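Local coordinates for protein cyclin-dependent kinase inhibitor 3 (Homo sapiens, PDB 1FPZ) that removes phosphate from phosphotyrosine and from phosphoserine or phosphothreonine in proteins, and dephosphorylates the cell-cycle kinase CDK2 in a cyclin-dependent manner, at residues A[167-170]-A[171-174]. The protein carries 1 engineered substitution. Sequence-based numbering, arbitrary orientation.
Sequences AIDS and LRDL
The guanidinium of Arg172 lies with one face over Ile168 CB, which is 4.0 Å from Arg172 NE. Both belong to helix 164-175, one of the helices of the protein-tyrosine phosphatase fold, and the contact is an i to i+4 overlap on successive turns. The arginine chain is extended from CG to NE (chi2 and chi3 both 173°), which brings the charged group over Ile168 and alongside Asp169, three residues before it. There the two side chains run side by side and point the same way. A salt bridge of 2.9 Å joins Asp169 OD1 to Arg172 NH1; the carboxylate and guanidinium planes are 58° apart and one oxygen meets one nitrogen, so the pair is not a flat, two-pronged one. The other terminal nitrogen, NH2, is hydrogen-bonded to Tyr186 OH on helix 183-189, and the guanidinium thereby ties the two helices together. With an alanine here both links go, which would probably leave the Asp169 carboxylate without this positive partner and Tyr186 OH without its bond to the arginine.

Ile168 also packs on Tyr186 and Leu189, while Leu171 turns to helix 146-158 and touches Ala151, Ala152 and Leu155. The side chain of Leu171 is about 11 Å from that of Ser140, the engineered serine in place of the catalytic cysteine. Ser170 is buried, and its OG is hydrogen-bonded to the carbonyl of Gln166 one turn back. The main chain keeps the alpha-helical pattern: Asp173 N donates to Asp169 O at 2.9 Å, and Leu171 N bonds to Ala167 O at 3.3 Å. Leu171 CD2 also lies against that oxygen, 3.3 Å from Ala167 O.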
ATOM      1  N   ALA A 167     -15.149   3.300  -3.416  1.00 49.31           N
ATOM      2  CA  ALA A 167     -13.706   3.096  -3.357  1.00 46.59           C
ATOM      3  C   ALA A 167     -13.422   1.726  -2.814  1.00 44.62           C
ATOM      4  O   ALA A 167     -12.465   1.069  -3.204  1.00 44.76           O
ATOM      5  CB  ALA A 167     -13.057   4.143  -2.481  1.00 46.21           C
ATOM      6  N   ILE A 168     -14.269   1.296  -1.901  1.00 43.70           N
ATOM      7  CA  ILE A 168     -14.115  -0.009  -1.311  1.00 42.44           C
ATOM      8  C   ILE A 168     -14.402  -1.039  -2.401  1.00 40.98           C
ATOM      9  O   ILE A 168     -13.656  -2.001  -2.566  1.00 40.70           O
ATOM     10  CB  ILE A 168     -15.055  -0.118  -0.085  1.00 43.12           C
ATOM     11  CG1 ILE A 168     -14.657   0.973   0.926  1.00 42.52           C
ATOM     12  CG2 ILE A 168     -14.957  -1.490   0.556  1.00 42.05           C
ATOM     13  CD1 ILE A 168     -15.689   1.270   1.974  1.00 41.70           C
ATOM     14  N   ASP A 169     -15.448  -0.805  -3.188  1.00 40.66           N
ATOM     15  CA  ASP A 169     -15.805  -1.726  -4.265  1.00 40.25           C
ATOM     16  C   ASP A 169     -14.660  -1.891  -5.266  1.00 39.47           C
ATOM     17  O   ASP A 169     -14.356  -2.994  -5.713  1.00 38.40           O
ATOM     18  CB  ASP A 169     -17.059  -1.225  -4.991  1.00 41.14           C
ATOM     19  CG  ASP A 169     -18.275  -1.126  -4.071  1.00 41.87           C
ATOM     20  OD1 ASP A 169     -18.364  -1.941  -3.127  1.00 41.31           O
ATOM     21  OD2 ASP A 169     -19.150  -0.251  -4.301  1.00 39.37           O
ATOM     22  N   SER A 170     -14.015  -0.785  -5.620  1.00 39.35           N
ATOM     23  CA  SER A 170     -12.907  -0.859  -6.567  1.00 39.13           C
ATOM     24  C   SER A 170     -11.773  -1.742  -6.062  1.00 39.72           C
ATOM     25  O   SER A 170     -11.191  -2.501  -6.831  1.00 39.04           O
ATOM     26  CB  SER A 170     -12.356   0.530  -6.877  1.00 38.64           C
ATOM     27  OG  SER A 170     -13.358   1.398  -7.369  1.00 39.31           O
ATOM     28  N   LEU A 171     -11.445  -1.645  -4.776  1.00 41.30           N
ATOM     29  CA  LEU A 171     -10.371  -2.468  -4.221  1.00 41.78           C
ATOM     30  C   LEU A 171     -10.828  -3.911  -4.051  1.00 43.07           C
ATOM     31  O   LEU A 171     -10.040  -4.851  -4.229  1.00 43.72           O
ATOM     32  CB  LEU A 171      -9.884  -1.892  -2.881  1.00 40.98           C
ATOM     33  CG  LEU A 171      -8.791  -0.805  -2.926  1.00 38.24           C
ATOM     34  CD1 LEU A 171      -7.564  -1.379  -3.581  1.00 36.87           C
ATOM     35  CD2 LEU A 171      -9.266   0.430  -3.686  1.00 37.93           C
ATOM     36  N   ARG A 172     -12.106  -4.079  -3.715  1.00 44.14           N
ATOM     37  CA  ARG A 172     -12.693  -5.404  -3.547  1.00 45.61           C
ATOM     38  C   ARG A 172     -12.544  -6.134  -4.887  1.00 46.55           C
ATOM     39  O   ARG A 172     -12.223  -7.317  -4.934  1.00 45.98           O
ATOM     40  CB  ARG A 172     -14.179  -5.266  -3.151  1.00 45.01           C
ATOM     41  CG  ARG A 172     -14.468  -4.585  -1.775  1.00 43.85           C
ATOM     42  CD  ARG A 172     -15.988  -4.344  -1.539  1.00 42.48           C
ATOM     43  NE  ARG A 172     -16.341  -3.859  -0.194  1.00 41.24           N
ATOM     44  CZ  ARG A 172     -17.562  -3.459   0.176  1.00 39.96           C
ATOM     45  NH1 ARG A 172     -18.578  -3.475  -0.682  1.00 38.85           N
ATOM     46  NH2 ARG A 172     -17.773  -3.025   1.406  1.00 38.75           N
ATOM     47  N   ASP A 173     -12.749  -5.388  -5.972  1.00 48.93           N
ATOM     48  CA  ASP A 173     -12.647  -5.921  -7.326  1.00 50.62           C
ATOM     49  C   ASP A 173     -11.220  -6.260  -7.684  1.00 50.48           C
ATOM     50  O   ASP A 173     -10.978  -7.028  -8.607  1.00 50.20           O
ATOM     51  CB  ASP A 173     -13.192  -4.906  -8.335  1.00 52.86           C
ATOM     52  CG  ASP A 173     -14.682  -4.598  -8.123  1.00 54.16           C
ATOM     53  OD1 ASP A 173     -15.242  -3.802  -8.921  1.00 55.50           O
ATOM     54  OD2 ASP A 173     -15.289  -5.144  -7.171  1.00 53.01           O
ATOM     55  N   LEU A 174     -10.278  -5.680  -6.947  1.00 51.68           N
ATOM     56  CA  LEU A 174      -8.857  -5.910  -7.181  1.00 53.31           C
ATOM     57  C   LEU A 174      -8.260  -6.971  -6.264  1.00 55.25           C
ATOM     58  O   LEU A 174      -7.456  -7.790  -6.698  1.00 54.77           O
ATOM     59  CB  LEU A 174      -8.072  -4.610  -6.977  1.00 51.53           C
ATOM     60  CG  LEU A 174      -6.691  -4.404  -7.626  1.00 50.32           C
ATOM     61  CD1 LEU A 174      -5.663  -4.146  -6.538  1.00 48.79           C
ATOM     62  CD2 LEU A 174      -6.292  -5.591  -8.500  1.00 48.33           C
TER